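Local atomic coordinates of galacto-N-biose/lacto-N-biose I transporter substrate-binding protein (Bifidobacterium longum, PDB entry 2Z8F), a protein that binds galacto-N-biose, lacto-N-biose type 1 and related glycans such as lacto-N-tetraose and probably delivers them to an ABC transporter for uptake. Residues 31-36 with 49-54; 144-149 with 168-173; 252-257 with 336-341; 317-320 with 324-327. All coordinates share one frame; numbering follows the deposited sequence.

Interaction 1. Residues 31-36 with 49-54; sequences TLVNDI and VKATKF
The flat carboxamide of Asn34 meets the backbone of Ala51 along its own plane: the carbonyl oxygen O of Ala51 lies just 5° out of that plane, in front of the amide nitrogen. Asn34 ND2 donates to Ala51 O at 3.0 Å with an N-H...O angle of 158°. Seen from the acceptor, the donor stands well above the carbonyl plane, so the bond misses the lone-pair direction. The same nitrogen passes beside the methyl group, ND2 of Asn34 lying 3.7 Å from CB of Ala51. The same methyl also meets Val33, whose CG1 is 3.9 Å from Ala51 CB; CG1 is carried there by a chi1 of 174°, opposite the backbone N. A small alanine suits a place shared by an apolar branch and a polar amide, and asparagine suits the exposed margin, where it can donate to a main-chain carbonyl. Asp26 bonds the backbone N of Val33 in the first turn of the helix, while Val33 packs on Phe311 of helix 301-311. The contact joins the start of helix 33-43 to strand 47-53, the outermost strand beside strand 16-22, within one beta-alpha-beta unit.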
loop_
_atom_site.group_PDB
_atom_site.type_symbol
_atom_site.label_atom_id
_atom_site.label_comp_id
_atom_site.label_asym_id
_atom_site.label_seq_id
_atom_site.Cartn_x
_atom_site.Cartn_y
_atom_site.Cartn_z
ATOM N N THR A 31 -17.383 -2.779 -7.597
ATOM C CA THR A 31 -18.355 -3.654 -6.924
ATOM C C THR A 31 -18.267 -3.331 -5.441
ATOM O O THR A 31 -17.262 -3.596 -4.781
ATOM C CB THR A 31 -18.096 -5.169 -7.208
ATOM O OG1 THR A 31 -18.135 -5.396 -8.619
ATOM C CG2 THR A 31 -19.128 -6.045 -6.494
ATOM N N LEU A 32 -19.314 -2.699 -4.916
ATOM C CA LEU A 32 -19.245 -2.176 -3.571
ATOM C C LEU A 32 -19.095 -3.266 -2.534
ATOM O O LEU A 32 -19.653 -4.353 -2.683
ATOM C CB LEU A 32 -20.524 -1.388 -3.249
ATOM C CG LEU A 32 -20.733 -0.198 -4.178
ATOM C CD1 LEU A 32 -22.162 0.308 -3.965
ATOM C CD2 LEU A 32 -19.738 0.915 -3.875
ATOM N N VAL A 33 -18.363 -2.963 -1.466
ATOM C CA VAL A 33 -18.201 -3.952 -0.405
ATOM C C VAL A 33 -19.576 -4.451 0.071
ATOM O O VAL A 33 -19.779 -5.646 0.276
ATOM C CB VAL A 33 -17.362 -3.438 0.788
ATOM C CG1 VAL A 33 -17.354 -4.450 1.907
ATOM C CG2 VAL A 33 -15.947 -3.126 0.329
ATOM N N ASN A 34 -20.547 -3.558 0.192
ATOM C CA ASN A 34 -21.845 -4.001 0.662
ATOM C C ASN A 34 -22.580 -4.947 -0.275
ATOM O O ASN A 34 -23.361 -5.791 0.181
ATOM C CB ASN A 34 -22.715 -2.803 0.980
ATOM C CG ASN A 34 -22.226 -2.054 2.227
ATOM O OD1 ASN A 34 -22.224 -0.838 2.248
ATOM N ND2 ASN A 34 -21.818 -2.795 3.267
ATOM N N ASP A 35 -22.316 -4.805 -1.569
ATOM C CA ASP A 35 -22.903 -5.687 -2.572
ATOM C C ASP A 35 -22.185 -7.044 -2.565
ATOM O O ASP A 35 -22.808 -8.073 -2.814
ATOM C CB ASP A 35 -22.917 -5.025 -3.940
ATOM C CG ASP A 35 -23.941 -3.887 -4.015
ATOM O OD1 ASP A 35 -25.042 -4.056 -3.465
ATOM O OD2 ASP A 35 -23.631 -2.835 -4.578
ATOM N N ILE A 36 -20.895 -7.059 -2.234
ATOM C CA ILE A 36 -20.193 -8.335 -2.079
ATOM C C ILE A 36 -20.754 -9.087 -0.845
ATOM O O ILE A 36 -21.187 -10.267 -0.923
ATOM C CB ILE A 36 -18.650 -8.116 -1.928
ATOM C CG1 ILE A 36 -18.075 -7.326 -3.117
ATOM C CG2 ILE A 36 -17.925 -9.481 -1.762
ATOM C CD1 ILE A 36 -16.643 -6.748 -2.856
ATOM N N VAL A 49 -23.329 -10.570 8.334
ATOM C CA VAL A 49 -22.223 -9.636 8.382
ATOM C C VAL A 49 -22.660 -8.209 8.058
ATOM O O VAL A 49 -23.292 -7.961 7.028
ATOM C CB VAL A 49 -21.129 -10.079 7.415
ATOM C CG1 VAL A 49 -19.923 -9.099 7.469
ATOM C CG2 VAL A 49 -20.684 -11.493 7.786
ATOM N N LYS A 50 -22.283 -7.285 8.936
ATOM C CA LYS A 50 -22.497 -5.855 8.712
ATOM C C LYS A 50 -21.143 -5.213 8.396
ATOM O O LYS A 50 -20.272 -5.111 9.270
ATOM C CB LYS A 50 -23.149 -5.213 9.946
ATOM C CG LYS A 50 -23.477 -3.739 9.805
ATOM C CD LYS A 50 -24.463 -3.282 10.912
ATOM C CE LYS A 50 -23.902 -3.473 12.334
ATOM N NZ LYS A 50 -24.837 -2.954 13.401
ATOM N N ALA A 51 -20.998 -4.803 7.138
ATOM C CA ALA A 51 -19.774 -4.187 6.627
ATOM C C ALA A 51 -19.961 -2.678 6.574
ATOM O O ALA A 51 -20.982 -2.170 6.053
ATOM C CB ALA A 51 -19.419 -4.726 5.244
ATOM N N THR A 52 -18.990 -1.959 7.124
ATOM C CA THR A 52 -19.012 -0.493 7.068
ATOM C C THR A 52 -17.656 0.042 6.617
ATOM O O THR A 52 -16.619 -0.529 6.947
ATOM C CB THR A 52 -19.395 0.130 8.426
ATOM O OG1 THR A 52 -18.519 -0.354 9.444
ATOM C CG2 THR A 52 -20.827 -0.241 8.827
ATOM N N LYS A 53 -17.677 1.112 5.823
ATOM C CA LYS A 53 -16.452 1.803 5.436
ATOM C C LYS A 53 -16.098 2.832 6.504
ATOM O O LYS A 53 -16.938 3.667 6.888
ATOM C CB LYS A 53 -16.642 2.481 4.077
ATOM C CG LYS A 53 -15.463 3.304 3.622
ATOM C CD LYS A 53 -15.663 3.800 2.190
ATOM C CE LYS A 53 -14.669 4.861 1.780
ATOM N NZ LYS A 53 -13.269 4.336 1.802
ATOM N N PHE A 54 -14.857 2.790 6.970
ATOM C CA PHE A 54 -14.355 3.786 7.910
ATOM C C PHE A 54 -14.533 5.190 7.344
ATOM O O PHE A 54 -14.126 5.471 6.224
ATOM C CB PHE A 54 -12.880 3.525 8.243
ATOM C CG PHE A 54 -12.265 4.566 9.142
ATOM C CD1 PHE A 54 -12.723 4.742 10.449
ATOM C CD2 PHE A 54 -11.225 5.363 8.676
ATOM C CE1 PHE A 54 -12.145 5.721 11.284
ATOM C CE2 PHE A 54 -10.643 6.332 9.506
ATOM C CZ PHE A 54 -11.114 6.512 10.804
#

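Interaction 2. Residues 144-149 with 168-173; sequences LGITEI and KYIMSY
Leu144, Ile170 and Lys168 give up the most surface here, and they meet in two separate touches. In the first, methyl CD1 of Leu144 reaches the base of the lysine side chain, 4.1 Å from CB of Lys168. The two side chains run obliquely past each other, and the lysine then turns off: its chain bends at chi2 (-66°), leading the ammonium away from the leucine. That charged end finds its partner in the carbonyl oxygen of Gly242, with a long, weak ion pair to Glu140 besides. Lysine is thus apt at a half-covered site, offering methylene to a leucine and charge to polar groups farther off.

The second touch is looser. Ile170, buried, presents its branch methyl CG2 to the delta methyl of Ile146, with CD1 of Ile146 and CG2 of Ile170 4.4 Å apart. Ile170 also packs on Phe141 of helix 138-143 and on Phe156 and Ala160 of helix 153-165, so a branched aliphatic residue fills a place bounded by both helices. Between Leu144 and Ile146 the chain turns through Gly145, whose positive phi of 85° belongs to the Schellman motif ending helix 138-143. Every touch between the two loops is carbon on carbon, which implies that they are held by dispersion and exclusion of water, with little directional preference, while the polar group of Lys168 is satisfied by other parts of the chain.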
loop_
_atom_site.group_PDB
_atom_site.type_symbol
_atom_site.label_atom_id
_atom_site.label_comp_id
_atom_site.label_asym_id
_atom_site.label_seq_id
_atom_site.Cartn_x
_atom_site.Cartn_y
_atom_site.Cartn_z
ATOM N N LEU A 144 7.926 13.637 -26.669
ATOM C CA LEU A 144 9.120 14.230 -26.074
ATOM C C LEU A 144 10.392 13.527 -26.527
ATOM O O LEU A 144 11.494 13.920 -26.152
ATOM C CB LEU A 144 9.045 14.203 -24.541
ATOM C CG LEU A 144 8.040 15.122 -23.851
ATOM C CD1 LEU A 144 7.804 14.654 -22.426
ATOM C CD2 LEU A 144 8.490 16.599 -23.870
ATOM N N GLY A 145 10.232 12.473 -27.320
ATOM C CA GLY A 145 11.379 11.753 -27.858
ATOM C C GLY A 145 11.919 10.706 -26.912
ATOM O O GLY A 145 12.988 10.134 -27.155
ATOM N N ILE A 146 11.180 10.443 -25.833
ATOM C CA ILE A 146 11.548 9.402 -24.860
ATOM C C ILE A 146 10.978 8.069 -25.343
ATOM O O ILE A 146 9.810 7.750 -25.102
ATOM C CB ILE A 146 11.068 9.732 -23.415
ATOM C CG1 ILE A 146 11.490 11.143 -22.988
ATOM C CG2 ILE A 146 11.602 8.695 -22.424
ATOM C CD1 ILE A 146 10.711 11.685 -21.769
ATOM N N THR A 147 11.800 7.302 -26.050
ATOM C CA THR A 147 11.310 6.117 -26.760
ATOM C C THR A 147 11.519 4.804 -26.003
ATOM O O THR A 147 11.174 3.728 -26.494
ATOM C CB THR A 147 11.938 6.011 -28.165
ATOM O OG1 THR A 147 13.357 5.919 -28.032
ATOM C CG2 THR A 147 11.588 7.250 -29.011
ATOM N N GLU A 148 12.072 4.892 -24.799
ATOM C CA GLU A 148 12.208 3.728 -23.930
ATOM C C GLU A 148 12.064 4.270 -22.520
ATOM O O GLU A 148 12.429 5.426 -22.284
ATOM C CB GLU A 148 13.609 3.115 -24.079
ATOM C CG GLU A 148 14.523 3.555 -22.947
ATOM C CD GLU A 148 15.991 3.288 -23.155
ATOM O OE1 GLU A 148 16.720 4.283 -23.372
ATOM O OE2 GLU A 148 16.420 2.110 -23.069
ATOM N N ILE A 149 11.572 3.462 -21.582
ATOM C CA ILE A 149 11.660 3.821 -20.164
ATOM C C ILE A 149 13.144 3.787 -19.749
ATOM O O ILE A 149 13.777 2.737 -19.811
ATOM C CB ILE A 149 10.803 2.880 -19.284
ATOM C CG1 ILE A 149 9.311 2.980 -19.649
ATOM C CG2 ILE A 149 10.983 3.167 -17.779
ATOM C CD1 ILE A 149 8.749 4.360 -19.627
ATOM N N LYS A 168 6.218 19.346 -18.797
ATOM C CA LYS A 168 5.683 18.005 -18.510
ATOM C C LYS A 168 6.504 17.404 -17.370
ATOM O O LYS A 168 7.656 17.801 -17.166
ATOM C CB LYS A 168 5.814 17.099 -19.729
ATOM C CG LYS A 168 4.987 17.506 -20.964
ATOM C CD LYS A 168 3.509 17.386 -20.692
ATOM C CE LYS A 168 2.730 17.301 -21.996
ATOM N NZ LYS A 168 1.334 17.700 -21.709
ATOM N N TYR A 169 5.930 16.452 -16.642
ATOM C CA TYR A 169 6.662 15.827 -15.521
ATOM C C TYR A 169 6.516 14.323 -15.608
ATOM O O TYR A 169 5.403 13.817 -15.686
ATOM C CB TYR A 169 6.182 16.407 -14.171
ATOM C CG TYR A 169 6.302 17.920 -14.216
ATOM C CD1 TYR A 169 7.537 18.550 -14.049
ATOM C CD2 TYR A 169 5.198 18.713 -14.558
ATOM C CE1 TYR A 169 7.665 19.955 -14.169
ATOM C CE2 TYR A 169 5.317 20.123 -14.688
ATOM C CZ TYR A 169 6.554 20.728 -14.493
ATOM O OH TYR A 169 6.687 22.108 -14.601
ATOM N N ILE A 170 7.656 13.616 -15.645
ATOM C CA ILE A 170 7.632 12.167 -15.696
ATOM C C ILE A 170 7.833 11.527 -14.298
ATOM O O ILE A 170 7.990 10.310 -14.192
ATOM C CB ILE A 170 8.636 11.583 -16.720
ATOM C CG1 ILE A 170 10.092 11.870 -16.331
ATOM C CG2 ILE A 170 8.317 12.125 -18.147
ATOM C CD1 ILE A 170 11.153 11.049 -17.178
ATOM N N MET A 171 7.835 12.361 -13.255
ATOM C CA MET A 171 7.842 11.876 -11.883
ATOM C C MET A 171 7.006 12.791 -10.994
ATOM O O MET A 171 6.879 13.998 -11.255
ATOM C CB MET A 171 9.298 11.761 -11.368
ATOM C CG MET A 171 9.485 11.032 -10.025
ATOM S SD MET A 171 8.642 9.439 -9.867
ATOM C CE MET A 171 9.473 8.507 -11.114
ATOM N N SER A 172 6.395 12.198 -9.982
ATOM C CA SER A 172 5.845 12.967 -8.870
ATOM C C SER A 172 6.617 12.694 -7.587
ATOM O O SER A 172 7.144 11.586 -7.380
ATOM C CB SER A 172 4.361 12.693 -8.671
ATOM O OG SER A 172 4.143 11.407 -8.087
ATOM N N TYR A 173 6.746 13.730 -6.772
ATOM C CA TYR A 173 7.239 13.620 -5.410
ATOM C C TYR A 173 6.034 13.849 -4.514
ATOM O O TYR A 173 5.439 14.935 -4.572
ATOM C CB TYR A 173 8.286 14.707 -5.173
ATOM C CG TYR A 173 8.853 14.780 -3.782
ATOM C CD1 TYR A 173 9.805 13.859 -3.352
ATOM C CD2 TYR A 173 8.478 15.802 -2.896
ATOM C CE1 TYR A 173 10.349 13.941 -2.072
ATOM C CE2 TYR A 173 9.038 15.900 -1.613
ATOM C CZ TYR A 173 9.979 14.956 -1.209
ATOM O OH TYR A 173 10.556 15.020 0.054
#

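Interaction 3. Residues 252-257 with 336-341; sequences WEAPLF and SEWSTF. With GAL (beta-D-galactopyranose), chain C.
Behind the glycan pocket of this binding protein, helix 336-341 packs against the start of helix 254-261, the segment that also carries the pocket residues Trp252 and Leu256. Trp338 makes the contact between the two. Its six-membered ring comes up to the proline ring, CZ2 of Trp338 being 3.8 Å from CD of Pro255, an oblique meeting of the two side chains. Over one face of the same indole, toward its rim, sits the methyl of Ala254, with CB 4.3 Å from CZ3 of Trp338. A broad indole is well suited to span both residues at once, and the short alanine and compact proline let it come close to the helix. Ile347 of helix 347-356 touches both Ala254 and Trp338.

Two residues before Ala254, Trp252 points its indole into the pocket. A chi1 of 45° sets CG between the backbone N and the carbonyl carbon and so turns the ring to the sugar. One carbon face of the galactose, GAL, lies over the indole: C1 of GAL stands 3.7 Å above the plane, offset toward the rim and 3.8 Å from CZ2 of Trp252. C5 of GAL is 3.9 Å from CD2 of Trp252, and NE1 of Trp252 is held by the carbonyl of Asp287. The sugar is also hydrogen-bonded to Asp128 and Gln79. The same short segment thus packs on Trp338 and, through Trp252, lays a tryptophan face under a galactose, a classic CH-pi platform of carbohydrate-binding sites.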
loop_
_atom_site.group_PDB
_atom_site.type_symbol
_atom_site.label_atom_id
_atom_site.label_comp_id
_atom_site.label_asym_id
_atom_site.label_seq_id
_atom_site.Cartn_x
_atom_site.Cartn_y
_atom_site.Cartn_z
ATOM N N TRP A 252 -2.382 -0.819 -6.399
ATOM C CA TRP A 252 -3.810 -0.625 -6.037
ATOM C C TRP A 252 -4.317 0.769 -6.435
ATOM O O TRP A 252 -5.546 1.040 -6.349
ATOM C CB TRP A 252 -4.119 -0.945 -4.554
ATOM C CG TRP A 252 -3.116 -0.362 -3.588
ATOM C CD1 TRP A 252 -2.102 -1.044 -2.960
ATOM C CD2 TRP A 252 -3.013 1.000 -3.157
ATOM N NE1 TRP A 252 -1.361 -0.182 -2.171
ATOM C CE2 TRP A 252 -1.896 1.079 -2.277
ATOM C CE3 TRP A 252 -3.744 2.185 -3.447
ATOM C CZ2 TRP A 252 -1.496 2.281 -1.668
ATOM C CZ3 TRP A 252 -3.342 3.380 -2.838
ATOM C CH2 TRP A 252 -2.230 3.421 -1.954
ATOM N N GLU A 253 -3.413 1.646 -6.874
ATOM C CA GLU A 253 -3.821 2.970 -7.384
ATOM C C GLU A 253 -4.568 2.945 -8.715
ATOM O O GLU A 253 -5.143 3.970 -9.095
ATOM C CB GLU A 253 -2.627 3.948 -7.509
ATOM C CG GLU A 253 -2.024 4.342 -6.165
ATOM C CD GLU A 253 -0.962 5.416 -6.329
ATOM O OE1 GLU A 253 -1.242 6.461 -6.962
ATOM O OE2 GLU A 253 0.181 5.203 -5.838
ATOM N N ALA A 254 -4.571 1.829 -9.444
ATOM C CA ALA A 254 -4.966 1.896 -10.851
ATOM C C ALA A 254 -6.350 2.542 -11.042
ATOM O O ALA A 254 -6.447 3.529 -11.772
ATOM C CB ALA A 254 -4.886 0.513 -11.528
ATOM N N PRO A 255 -7.391 1.993 -10.402
ATOM C CA PRO A 255 -8.713 2.612 -10.664
ATOM C C PRO A 255 -8.832 4.005 -10.069
ATOM O O PRO A 255 -9.571 4.858 -10.594
ATOM C CB PRO A 255 -9.683 1.665 -9.968
ATOM C CG PRO A 255 -8.864 1.019 -8.856
ATOM C CD PRO A 255 -7.486 0.853 -9.465
ATOM N N LEU A 256 -8.119 4.251 -8.978
ATOM C CA LEU A 256 -8.106 5.580 -8.359
ATOM C C LEU A 256 -7.526 6.629 -9.298
ATOM O O LEU A 256 -8.078 7.724 -9.478
ATOM C CB LEU A 256 -7.316 5.523 -7.050
ATOM C CG LEU A 256 -7.695 4.418 -6.041
ATOM C CD1 LEU A 256 -6.828 4.568 -4.781
ATOM C CD2 LEU A 256 -9.191 4.424 -5.671
ATOM N N PHE A 257 -6.377 6.280 -9.883
ATOM C CA PHE A 257 -5.697 7.099 -10.853
ATOM C C PHE A 257 -6.575 7.358 -12.077
ATOM O O PHE A 257 -6.637 8.500 -12.576
ATOM C CB PHE A 257 -4.373 6.405 -11.229
ATOM C CG PHE A 257 -3.405 7.289 -11.969
ATOM C CD1 PHE A 257 -2.450 8.038 -11.260
ATOM C CD2 PHE A 257 -3.425 7.354 -13.359
ATOM C CE1 PHE A 257 -1.538 8.857 -11.962
ATOM C CE2 PHE A 257 -2.530 8.169 -14.064
ATOM C CZ PHE A 257 -1.586 8.911 -13.364
ATOM N N SER A 336 -12.071 -5.058 -18.190
ATOM C CA SER A 336 -12.109 -4.444 -19.516
ATOM C C SER A 336 -11.946 -2.906 -19.521
ATOM O O SER A 336 -11.275 -2.356 -20.401
ATOM C CB SER A 336 -13.403 -4.848 -20.236
ATOM O OG SER A 336 -14.513 -4.406 -19.472
ATOM N N GLU A 337 -12.552 -2.221 -18.551
ATOM C CA GLU A 337 -12.415 -0.758 -18.421
ATOM C C GLU A 337 -10.959 -0.310 -18.191
ATOM O O GLU A 337 -10.505 0.703 -18.743
ATOM C CB GLU A 337 -13.317 -0.232 -17.295
ATOM C CG GLU A 337 -14.827 -0.498 -17.518
ATOM C CD GLU A 337 -15.302 -1.908 -17.122
ATOM O OE1 GLU A 337 -14.480 -2.774 -16.705
ATOM O OE2 GLU A 337 -16.529 -2.152 -17.242
ATOM N N TRP A 338 -10.237 -1.073 -17.376
ATOM C CA TRP A 338 -8.828 -0.764 -17.096
ATOM C C TRP A 338 -7.937 -0.961 -18.320
ATOM O O TRP A 338 -7.092 -0.113 -18.615
ATOM C CB TRP A 338 -8.271 -1.654 -15.995
ATOM C CG TRP A 338 -8.900 -1.560 -14.639
ATOM C CD1 TRP A 338 -10.104 -0.986 -14.287
ATOM C CD2 TRP A 338 -8.353 -2.108 -13.449
ATOM N NE1 TRP A 338 -10.320 -1.153 -12.941
ATOM C CE2 TRP A 338 -9.249 -1.827 -12.401
ATOM C CE3 TRP A 338 -7.172 -2.822 -13.166
ATOM C CZ2 TRP A 338 -9.010 -2.238 -11.088
ATOM C CZ3 TRP A 338 -6.934 -3.231 -11.872
ATOM C CH2 TRP A 338 -7.849 -2.945 -10.847
ATOM N N SER A 339 -8.081 -2.095 -19.003
ATOM C CA SER A 339 -7.255 -2.333 -20.190
ATOM C C SER A 339 -7.530 -1.244 -21.232
ATOM O O SER A 339 -6.610 -0.761 -21.872
ATOM C CB SER A 339 -7.461 -3.735 -20.763
ATOM O OG SER A 339 -8.837 -4.003 -20.933
ATOM N N THR A 340 -8.789 -0.815 -21.345
ATOM C CA THR A 340 -9.149 0.244 -22.294
ATOM C C THR A 340 -8.423 1.556 -21.960
ATOM O O THR A 340 -7.825 2.189 -22.842
ATOM C CB THR A 340 -10.681 0.465 -22.344
ATOM O OG1 THR A 340 -11.318 -0.693 -22.927
ATOM C CG2 THR A 340 -11.012 1.697 -23.184
ATOM N N PHE A 341 -8.456 1.952 -20.689
ATOM C CA PHE A 341 -7.727 3.139 -20.248
ATOM C C PHE A 341 -6.224 2.982 -20.471
ATOM O O PHE A 341 -5.551 3.910 -20.930
ATOM C CB PHE A 341 -8.008 3.428 -18.782
ATOM C CG PHE A 341 -7.428 4.727 -18.300
ATOM C CD1 PHE A 341 -8.159 5.911 -18.408
ATOM C CD2 PHE A 341 -6.172 4.768 -17.703
ATOM C CE1 PHE A 341 -7.638 7.115 -17.955
ATOM C CE2 PHE A 341 -5.640 5.978 -17.239
ATOM C CZ PHE A 341 -6.381 7.149 -17.363
HETATM C C1 GAL C . -4.425 1.357 0.642
HETATM C C2 GAL C . -4.093 0.026 1.309
HETATM C C3 GAL C . -4.336 -1.099 0.316
HETATM C C4 GAL C . -5.775 -1.025 -0.235
HETATM C C5 GAL C . -6.039 0.354 -0.845
HETATM C C6 GAL C . -7.487 0.539 -1.293
HETATM O O2 GAL C . -2.718 0.028 1.664
HETATM O O3 GAL C . -4.095 -2.312 0.977
HETATM O O4 GAL C . -6.624 -1.304 0.844
HETATM O O5 GAL C . -5.767 1.363 0.122
HETATM O O6 GAL C . -7.579 1.687 -2.112
#

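Interaction 4. Residues 317-320 with 324-327; sequences DLVS and VPAA
Val319 lays one methyl against the ring of Pro325, and the two side chains cross at about a right angle. The methyl is CG2, which sits 3.8 Å from CD of Pro325 and 3.9 Å from CG of Pro325, so it covers that corner of the ring. It gets there because chi1 of 167° sends CG1 opposite the backbone N, leaving CG2 beside that nitrogen. Leu318 adds a second touch through the root of its side chain: CB of Leu318 is 4.1 Å from CG of Pro325. The proline ring therefore receives two consecutive residues of the helix, and gives up more surface than either of them. Proline fits this place because its rigid ring is an apolar surface fixed close to the backbone; the beta-branched valine is likewise a compact, stiff partner inside the buried contact.

Ser320 folds back on the main chain, its OG donating to O of Asp317 at 2.6 Å, with the donor 16° from the carbonyl plane. The same hydroxyl accepts from the backbone N of Thr31, which ties Ser320 to the chain just ahead of helix 33-43. Val319 is further enclosed by Pro335 and by Met348 of helix 347-356, while the backbone of residues 324-327 is bonded to Thr129 and Gln127. The chain thus leaves helix 315-320, turns back within a few residues and packs Pro325 on the helix it has left, a local closure in a two-lobed solute-binding protein of the periplasmic-binding-protein clan.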
loop_
_atom_site.group_PDB
_atom_site.type_symbol
_atom_site.label_atom_id
_atom_site.label_comp_id
_atom_site.label_asym_id
_atom_site.label_seq_id
_atom_site.Cartn_x
_atom_site.Cartn_y
_atom_site.Cartn_z
ATOM N N ASP A 317 -14.271 -9.279 -7.621
ATOM C CA ASP A 317 -14.871 -8.173 -6.869
ATOM C C ASP A 317 -13.788 -7.354 -6.164
ATOM O O ASP A 317 -13.817 -6.137 -6.183
ATOM C CB ASP A 317 -15.902 -8.666 -5.856
ATOM C CG ASP A 317 -17.113 -9.349 -6.506
ATOM O OD1 ASP A 317 -17.382 -9.134 -7.700
ATOM O OD2 ASP A 317 -17.800 -10.091 -5.780
ATOM N N LEU A 318 -12.814 -8.037 -5.557
ATOM C CA LEU A 318 -11.680 -7.329 -4.946
ATOM C C LEU A 318 -10.869 -6.560 -5.987
ATOM O O LEU A 318 -10.434 -5.410 -5.743
ATOM C CB LEU A 318 -10.763 -8.349 -4.250
ATOM C CG LEU A 318 -11.366 -9.174 -3.090
ATOM C CD1 LEU A 318 -10.428 -10.309 -2.649
ATOM C CD2 LEU A 318 -11.708 -8.307 -1.906
ATOM N N VAL A 319 -10.616 -7.197 -7.137
ATOM C CA VAL A 319 -9.902 -6.523 -8.213
ATOM C C VAL A 319 -10.616 -5.240 -8.609
ATOM O O VAL A 319 -9.969 -4.227 -8.844
ATOM C CB VAL A 319 -9.652 -7.434 -9.441
ATOM C CG1 VAL A 319 -9.208 -6.630 -10.667
ATOM C CG2 VAL A 319 -8.641 -8.545 -9.089
ATOM N N SER A 320 -11.954 -5.265 -8.615
ATOM C CA SER A 320 -12.712 -4.071 -8.978
ATOM C C SER A 320 -12.401 -2.856 -8.074
ATOM O O SER A 320 -12.475 -1.697 -8.518
ATOM C CB SER A 320 -14.223 -4.370 -8.992
ATOM O OG SER A 320 -14.800 -4.244 -7.705
ATOM N N VAL A 324 -4.817 -6.020 -5.601
ATOM C CA VAL A 324 -4.055 -7.131 -6.169
ATOM C C VAL A 324 -4.169 -8.241 -5.119
ATOM O O VAL A 324 -3.459 -8.229 -4.105
ATOM C CB VAL A 324 -2.563 -6.773 -6.419
ATOM C CG1 VAL A 324 -1.809 -7.969 -7.061
ATOM C CG2 VAL A 324 -2.464 -5.519 -7.280
ATOM N N PRO A 325 -5.132 -9.159 -5.294
ATOM C CA PRO A 325 -5.453 -10.083 -4.200
ATOM C C PRO A 325 -4.332 -10.985 -3.729
ATOM O O PRO A 325 -3.503 -11.398 -4.544
ATOM C CB PRO A 325 -6.623 -10.897 -4.770
ATOM C CG PRO A 325 -7.246 -9.917 -5.760
ATOM C CD PRO A 325 -6.073 -9.317 -6.428
ATOM N N ALA A 326 -4.326 -11.251 -2.427
ATOM C CA ALA A 326 -3.432 -12.284 -1.835
ATOM C C ALA A 326 -3.912 -13.701 -2.176
ATOM O O ALA A 326 -3.145 -14.681 -2.105
ATOM C CB ALA A 326 -3.333 -12.084 -0.329
ATOM N N ALA A 327 -5.186 -13.827 -2.516
ATOM C CA ALA A 327 -5.770 -15.147 -2.813
ATOM C C ALA A 327 -5.097 -15.795 -3.996
ATOM O O ALA A 327 -4.743 -15.119 -4.957
ATOM C CB ALA A 327 -7.262 -15.004 -3.087
#

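Interactions 3 and 4 are buried, whereas interactions 1 and 2 are partly buried, nearer the edges of the molecule. Interaction 1 alone has a hydrogen bond between its two segments; the other three rely on apolar touches, aromatic in interaction 3 and aliphatic in 2 and 4. Interactions 1 and 4 abut, with CD1 of Ile36 packing on CB of Asp317. Interaction 4 also meets interaction 3, where Trp338 rests near the backbone of Val319, so these three form a continuous run. Interaction 2 touches none of the others; its nearest is interaction 3, with centres about 20 Å apart, and interaction 3 alone reaches the sugar.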